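Long-range contacts in type 3 secretion system pilotin (Salmonella typhimurium, PDB 6XFJ), which pilots the secretin InvG to the outer membrane during assembly of the type III secretion system that injects effector proteins into host cells: residues 48-53 and 73-78; 30-35 and 67-72. One frame throughout, in Å; residues are numbered along the deposited sequence.

Interaction 1 of 2, residues 48-53 and 73-78; sequences EQLMTE and LAAHER. With CD (cadmium ion), chain P.
Glu53 and Arg78 carry opposite charges yet meet through a water and through carbon rather than by a direct salt bridge. Glu53 OE1 lies 3.8 Å from Arg78 CB, beside the start of the arginine chain, while the charged ends stay apart, with 4.9 Å from Glu53 OE1 to Arg78 NH1. Water 1 spans that interval: it donates to Glu53 OE1 at 2.6 Å and to the backbone Glu53 O, and accepts from Arg78 NH1 at 2.8 Å. The bend of Glu53 at chi2 (-52°) turns OE1 toward Arg78 CB and toward the water held by Glu53's own backbone O, whereas Arg78 runs extended from CG to NE; the carboxylate and guanidinium planes stand 57° apart. Each charge has a salt-bridge partner elsewhere, Glu53 OE2 with Lys56 and Arg78 NH2 with Glu60. Helices 44-59 and 68-80 meet here in the helical C-terminal part of the InvH lipoprotein, the portion in this chain; the axes of segments 48-53 and 73-78 approach to 8.6 Å, 115° apart. The small Ala75 side chain is consistent with this approach: Ala75 CB meets Glu53 CB at 3.9 Å. On the buried side Leu50 lays CD1 against Ala75 CB and the backbone N of His76, 3.6 Å from the latter. The His76 ring leads away from this contact, hydrogen-bonded through ND1 to Tyr40 and edge-to-face with His37. At the far end of segment 48-53, Glu48 chelates a cadmium ion through both carboxylate oxygens, with OE2 at 2.3 Å; water 2 and Glu45 also bind the metal.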
loop_
_atom_site.group_PDB
_atom_site.type_symbol
_atom_site.label_atom_id
_atom_site.label_comp_id
_atom_site.label_asym_id
_atom_site.label_seq_id
_atom_site.Cartn_x
_atom_site.Cartn_y
_atom_site.Cartn_z
ATOM N N GLU B 48 19.474 -5.809 -6.721
ATOM C CA GLU B 48 19.643 -6.743 -5.588
ATOM C C GLU B 48 19.787 -5.892 -4.336
ATOM O O GLU B 48 19.186 -6.243 -3.276
ATOM C CB GLU B 48 20.895 -7.603 -5.735
ATOM C CG GLU B 48 20.851 -8.706 -6.782
ATOM C CD GLU B 48 22.166 -9.457 -7.012
ATOM O OE1 GLU B 48 23.113 -9.261 -6.219
ATOM O OE2 GLU B 48 22.197 -10.270 -7.937
ATOM N N GLN B 49 20.607 -4.854 -4.383
ATOM C CA GLN B 49 20.800 -3.956 -3.251
ATOM C C GLN B 49 19.469 -3.312 -2.882
ATOM O O GLN B 49 19.187 -3.198 -1.702
ATOM C CB GLN B 49 21.893 -2.928 -3.469
ATOM C CG GLN B 49 23.284 -3.535 -3.574
ATOM C CD GLN B 49 24.316 -2.450 -3.781
ATOM O OE1 GLN B 49 24.166 -1.327 -3.314
ATOM N NE2 GLN B 49 25.387 -2.778 -4.485
ATOM N N LEU B 50 18.701 -2.850 -3.867
ATOM C CA LEU B 50 17.409 -2.232 -3.544
ATOM C C LEU B 50 16.463 -3.225 -2.866
ATOM O O LEU B 50 15.811 -2.849 -1.907
ATOM C CB LEU B 50 16.793 -1.688 -4.832
ATOM C CG LEU B 50 15.461 -1.004 -4.607
ATOM C CD1 LEU B 50 15.668 0.316 -3.930
ATOM C CD2 LEU B 50 14.807 -0.820 -5.975
ATOM N N MET B 51 16.357 -4.446 -3.398
ATOM C CA MET B 51 15.462 -5.461 -2.811
ATOM C C MET B 51 15.919 -5.784 -1.360
ATOM O O MET B 51 15.068 -5.938 -0.472
ATOM C CB MET B 51 15.380 -6.734 -3.659
ATOM C CG MET B 51 14.651 -6.539 -4.958
ATOM S SD MET B 51 12.935 -5.971 -4.760
ATOM C CE MET B 51 13.129 -4.185 -4.914
ATOM N N THR B 52 17.220 -5.873 -1.072
ATOM C CA THR B 52 17.686 -6.063 0.328
ATOM C C THR B 52 17.214 -4.886 1.193
ATOM O O THR B 52 16.649 -5.140 2.315
ATOM C CB THR B 52 19.210 -6.145 0.373
ATOM O OG1 THR B 52 19.537 -7.310 -0.386
ATOM C CG2 THR B 52 19.768 -6.228 1.775
ATOM N N GLU B 53 17.394 -3.639 0.719
ATOM C CA GLU B 53 17.021 -2.475 1.563
ATOM C C GLU B 53 15.503 -2.461 1.716
ATOM O O GLU B 53 15.013 -2.126 2.785
ATOM C CB GLU B 53 17.523 -1.155 0.998
ATOM C CG GLU B 53 18.964 -0.825 1.151
ATOM C CD GLU B 53 19.485 -0.940 2.566
ATOM O OE1 GLU B 53 18.916 -0.341 3.502
ATOM O OE2 GLU B 53 20.470 -1.616 2.722
ATOM N N LEU B 73 10.796 3.894 -2.339
ATOM C CA LEU B 73 11.517 5.182 -2.371
ATOM C C LEU B 73 12.433 5.274 -1.133
ATOM O O LEU B 73 13.555 5.691 -1.260
ATOM C CB LEU B 73 10.514 6.325 -2.421
ATOM C CG LEU B 73 11.090 7.698 -2.748
ATOM C CD1 LEU B 73 11.693 7.759 -4.123
ATOM C CD2 LEU B 73 10.015 8.745 -2.630
ATOM N N ALA B 74 11.920 4.877 0.038
ATOM C CA ALA B 74 12.767 4.814 1.256
ATOM C C ALA B 74 13.985 3.901 1.056
ATOM O O ALA B 74 15.089 4.297 1.443
ATOM C CB ALA B 74 11.966 4.386 2.444
ATOM N N ALA B 75 13.788 2.761 0.430
ATOM C CA ALA B 75 14.896 1.819 0.168
ATOM C C ALA B 75 15.934 2.476 -0.746
ATOM O O ALA B 75 17.133 2.426 -0.435
ATOM C CB ALA B 75 14.333 0.558 -0.410
ATOM N N HIS B 76 15.439 3.174 -1.768
ATOM C CA HIS B 76 16.325 3.867 -2.706
ATOM C C HIS B 76 17.117 4.919 -1.941
ATOM O O HIS B 76 18.322 5.068 -2.180
ATOM C CB HIS B 76 15.457 4.447 -3.794
ATOM C CG HIS B 76 16.139 5.412 -4.671
ATOM N ND1 HIS B 76 17.080 5.043 -5.592
ATOM C CD2 HIS B 76 15.941 6.753 -4.805
ATOM C CE1 HIS B 76 17.466 6.126 -6.268
ATOM N NE2 HIS B 76 16.803 7.194 -5.774
ATOM N N GLU B 77 16.449 5.718 -1.149
ATOM C CA GLU B 77 17.119 6.811 -0.414
ATOM C C GLU B 77 18.119 6.274 0.584
ATOM O O GLU B 77 19.163 6.879 0.776
ATOM C CB GLU B 77 16.072 7.698 0.261
ATOM C CG GLU B 77 15.254 8.525 -0.708
ATOM C CD GLU B 77 14.236 9.488 -0.122
ATOM O OE1 GLU B 77 14.437 9.936 0.941
ATOM O OE2 GLU B 77 13.299 9.841 -0.830
ATOM N N ARG B 78 17.800 5.147 1.211
ATOM C CA ARG B 78 18.765 4.549 2.139
ATOM C C ARG B 78 20.032 4.128 1.344
ATOM O O ARG B 78 21.166 4.300 1.857
ATOM C CB ARG B 78 18.187 3.360 2.911
ATOM C CG ARG B 78 17.119 3.762 3.915
ATOM C CD ARG B 78 16.536 2.556 4.634
ATOM N NE ARG B 78 15.495 2.942 5.567
ATOM C CZ ARG B 78 14.981 2.153 6.502
ATOM N NH1 ARG B 78 15.424 0.913 6.630
ATOM N NH2 ARG B 78 14.003 2.605 7.268
HETATM CD CD CD P . 24.406 -10.784 -7.488
HETATM O O HOH W 1 16.601 -0.539 4.557
HETATM O O HOH W 2 23.434 -12.574 -6.271
#

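Interaction 2 of 2, residues 30-35 and 67-72; sequences ALTFFQ and SIYQTL
Leu72 lies across one face of the Phe33 ring: its CB stands 3.8 Å from the ring centroid and 11° off the normal, a CH-pi contact. A chi1 of 173° swings the Phe33 ring under that CB and brings CE1 to 3.7 Å from the backbone Leu72 O. Leu72 CD1 rests against the root of the ring, near Phe33 CB and CG, and touches Phe34 CE2 at 4.1 Å, the Phe34 side chain running at about a right angle to that of the leucine. The two phenylalanines are also turned against each other, Phe33 CD2 sitting above the centre of the Phe34 ring. Tyr69 meets Phe33 and the Thr32 methyl obliquely, its CE1 4.0 Å from Phe33 CA and 4.1 Å from Thr32 CG2. Ala30 CB meets Ile68 CD1 at 4.2 Å. Ser67 and Gln70 form a capping box, Gln70 N bonding to Ser67 OG and Ser67 N to Gln70 OE1; Ser67 OG also bonds to Asn65 of the second subunit. No hydrogen bond joins the two segments, so their association rests on apolar and aromatic packing, while Thr32 OG1 bonds to Glu28 O and Tyr69 OH to Glu36.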
loop_
_atom_site.group_PDB
_atom_site.type_symbol
_atom_site.label_atom_id
_atom_site.label_comp_id
_atom_site.label_asym_id
_atom_site.label_seq_id
_atom_site.Cartn_x
_atom_site.Cartn_y
_atom_site.Cartn_z
ATOM N N ALA B 30 4.396 0.345 -7.877
ATOM C CA ALA B 30 5.695 -0.264 -8.162
ATOM C C ALA B 30 6.152 0.095 -9.562
ATOM O O ALA B 30 7.322 0.478 -9.747
ATOM C CB ALA B 30 5.630 -1.761 -7.972
ATOM N N LEU B 31 5.263 -0.009 -10.547
ATOM C CA LEU B 31 5.640 0.343 -11.935
ATOM C C LEU B 31 6.060 1.820 -11.969
ATOM O O LEU B 31 7.091 2.139 -12.620
ATOM C CB LEU B 31 4.478 0.046 -12.879
ATOM C CG LEU B 31 4.800 0.324 -14.333
ATOM C CD1 LEU B 31 5.950 -0.502 -14.838
ATOM C CD2 LEU B 31 3.591 0.059 -15.202
ATOM N N THR B 32 5.317 2.719 -11.316
ATOM C CA THR B 32 5.688 4.154 -11.277
ATOM C C THR B 32 7.109 4.313 -10.749
ATOM O O THR B 32 7.949 5.001 -11.353
ATOM C CB THR B 32 4.704 4.967 -10.436
ATOM O OG1 THR B 32 3.425 4.862 -11.071
ATOM C CG2 THR B 32 5.075 6.437 -10.351
ATOM N N PHE B 33 7.408 3.656 -9.640
ATOM C CA PHE B 33 8.735 3.785 -9.010
ATOM C C PHE B 33 9.810 3.361 -10.014
ATOM O O PHE B 33 10.783 4.085 -10.210
ATOM C CB PHE B 33 8.808 2.901 -7.756
ATOM C CG PHE B 33 10.209 2.895 -7.225
ATOM C CD1 PHE B 33 10.667 3.917 -6.420
ATOM C CD2 PHE B 33 11.115 1.936 -7.658
ATOM C CE1 PHE B 33 11.991 3.935 -6.002
ATOM C CE2 PHE B 33 12.435 1.936 -7.209
ATOM C CZ PHE B 33 12.854 2.951 -6.408
ATOM N N PHE B 34 9.647 2.210 -10.670
ATOM C CA PHE B 34 10.713 1.688 -11.566
ATOM C C PHE B 34 10.826 2.535 -12.829
ATOM O O PHE B 34 11.929 2.769 -13.265
ATOM C CB PHE B 34 10.526 0.195 -11.816
ATOM C CG PHE B 34 10.986 -0.584 -10.614
ATOM C CD1 PHE B 34 12.333 -0.639 -10.281
ATOM C CD2 PHE B 34 10.072 -1.176 -9.759
ATOM C CE1 PHE B 34 12.767 -1.326 -9.149
ATOM C CE2 PHE B 34 10.513 -1.811 -8.618
ATOM C CZ PHE B 34 11.841 -1.870 -8.316
ATOM N N GLN B 35 9.706 3.073 -13.311
ATOM C CA GLN B 35 9.760 3.979 -14.491
ATOM C C GLN B 35 10.564 5.233 -14.134
ATOM O O GLN B 35 11.258 5.760 -15.029
ATOM C CB GLN B 35 8.358 4.311 -15.002
ATOM C CG GLN B 35 7.681 3.086 -15.597
ATOM C CD GLN B 35 6.234 3.337 -15.959
ATOM O OE1 GLN B 35 5.565 4.173 -15.353
ATOM N NE2 GLN B 35 5.726 2.603 -16.946
ATOM N N SER B 67 3.034 2.866 1.843
ATOM C CA SER B 67 2.734 2.196 0.567
ATOM C C SER B 67 3.940 1.522 -0.035
ATOM O O SER B 67 5.093 1.815 0.351
ATOM C CB SER B 67 2.156 3.191 -0.404
ATOM O OG SER B 67 3.169 4.069 -0.844
ATOM N N ILE B 68 3.753 0.674 -1.057
ATOM C CA ILE B 68 4.919 0.136 -1.801
ATOM C C ILE B 68 5.701 1.290 -2.407
ATOM O O ILE B 68 6.908 1.204 -2.472
ATOM C CB ILE B 68 4.529 -0.956 -2.779
ATOM C CG1 ILE B 68 5.772 -1.768 -3.137
ATOM C CG2 ILE B 68 3.800 -0.340 -4.011
ATOM C CD1 ILE B 68 5.465 -2.947 -3.985
ATOM N N TYR B 69 5.035 2.342 -2.930
ATOM C CA TYR B 69 5.802 3.434 -3.536
ATOM C C TYR B 69 6.729 4.033 -2.467
ATOM O O TYR B 69 7.895 4.290 -2.712
ATOM C CB TYR B 69 4.852 4.488 -4.136
ATOM C CG TYR B 69 5.629 5.586 -4.810
ATOM C CD1 TYR B 69 6.067 5.483 -6.129
ATOM C CD2 TYR B 69 5.981 6.718 -4.107
ATOM C CE1 TYR B 69 6.881 6.422 -6.711
ATOM C CE2 TYR B 69 6.753 7.705 -4.725
ATOM C CZ TYR B 69 7.212 7.562 -6.026
ATOM O OH TYR B 69 7.954 8.543 -6.613
ATOM N N GLN B 70 6.150 4.348 -1.323
ATOM C CA GLN B 70 6.879 5.050 -0.231
ATOM C C GLN B 70 8.020 4.159 0.298
ATOM O O GLN B 70 9.073 4.674 0.593
ATOM C CB GLN B 70 5.932 5.352 0.912
ATOM C CG GLN B 70 4.917 6.426 0.509
ATOM C CD GLN B 70 3.624 6.424 1.280
ATOM O OE1 GLN B 70 3.431 5.653 2.204
ATOM N NE2 GLN B 70 2.657 7.271 0.866
ATOM N N THR B 71 7.788 2.849 0.348
ATOM C CA THR B 71 8.847 1.959 0.880
ATOM C C THR B 71 9.915 1.658 -0.150
ATOM O O THR B 71 11.084 1.541 0.230
ATOM C CB THR B 71 8.227 0.730 1.495
ATOM O OG1 THR B 71 7.397 0.071 0.573
ATOM C CG2 THR B 71 7.454 1.089 2.748
ATOM N N LEU B 72 9.599 1.530 -1.421
ATOM C CA LEU B 72 10.638 1.477 -2.483
ATOM C C LEU B 72 11.483 2.750 -2.448
ATOM O O LEU B 72 12.682 2.716 -2.579
ATOM C CB LEU B 72 10.015 1.223 -3.851
ATOM C CG LEU B 72 9.498 -0.178 -4.119
ATOM C CD1 LEU B 72 8.628 -0.230 -5.334
ATOM C CD2 LEU B 72 10.667 -1.177 -4.262
#

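How the interactions relate
Interactions 1 and 2 use successive parts of helix 68-80, which packs against helix 25-36 through residues 67-72 and against helix 44-59 through 73-78. Their centres are 11 Å apart, and they touch directly: Leu50 CD2 lies 3.8 Å from Phe34 CE1 and equally far from Phe33 CE2, joining helices 44-59 and 25-36. Met51 CE reaches Leu72 CD2 at 3.9 Å. Interaction 2 is the more buried and lies nearer the middle of the chain, its centre about 5 Å from the chain's centre against about 10 Å for interaction 1. Cadmium is bound directly by Glu48 of interaction 1, whereas the side chain of Thr32 in interaction 2 is about 9 Å from a cadmium ion.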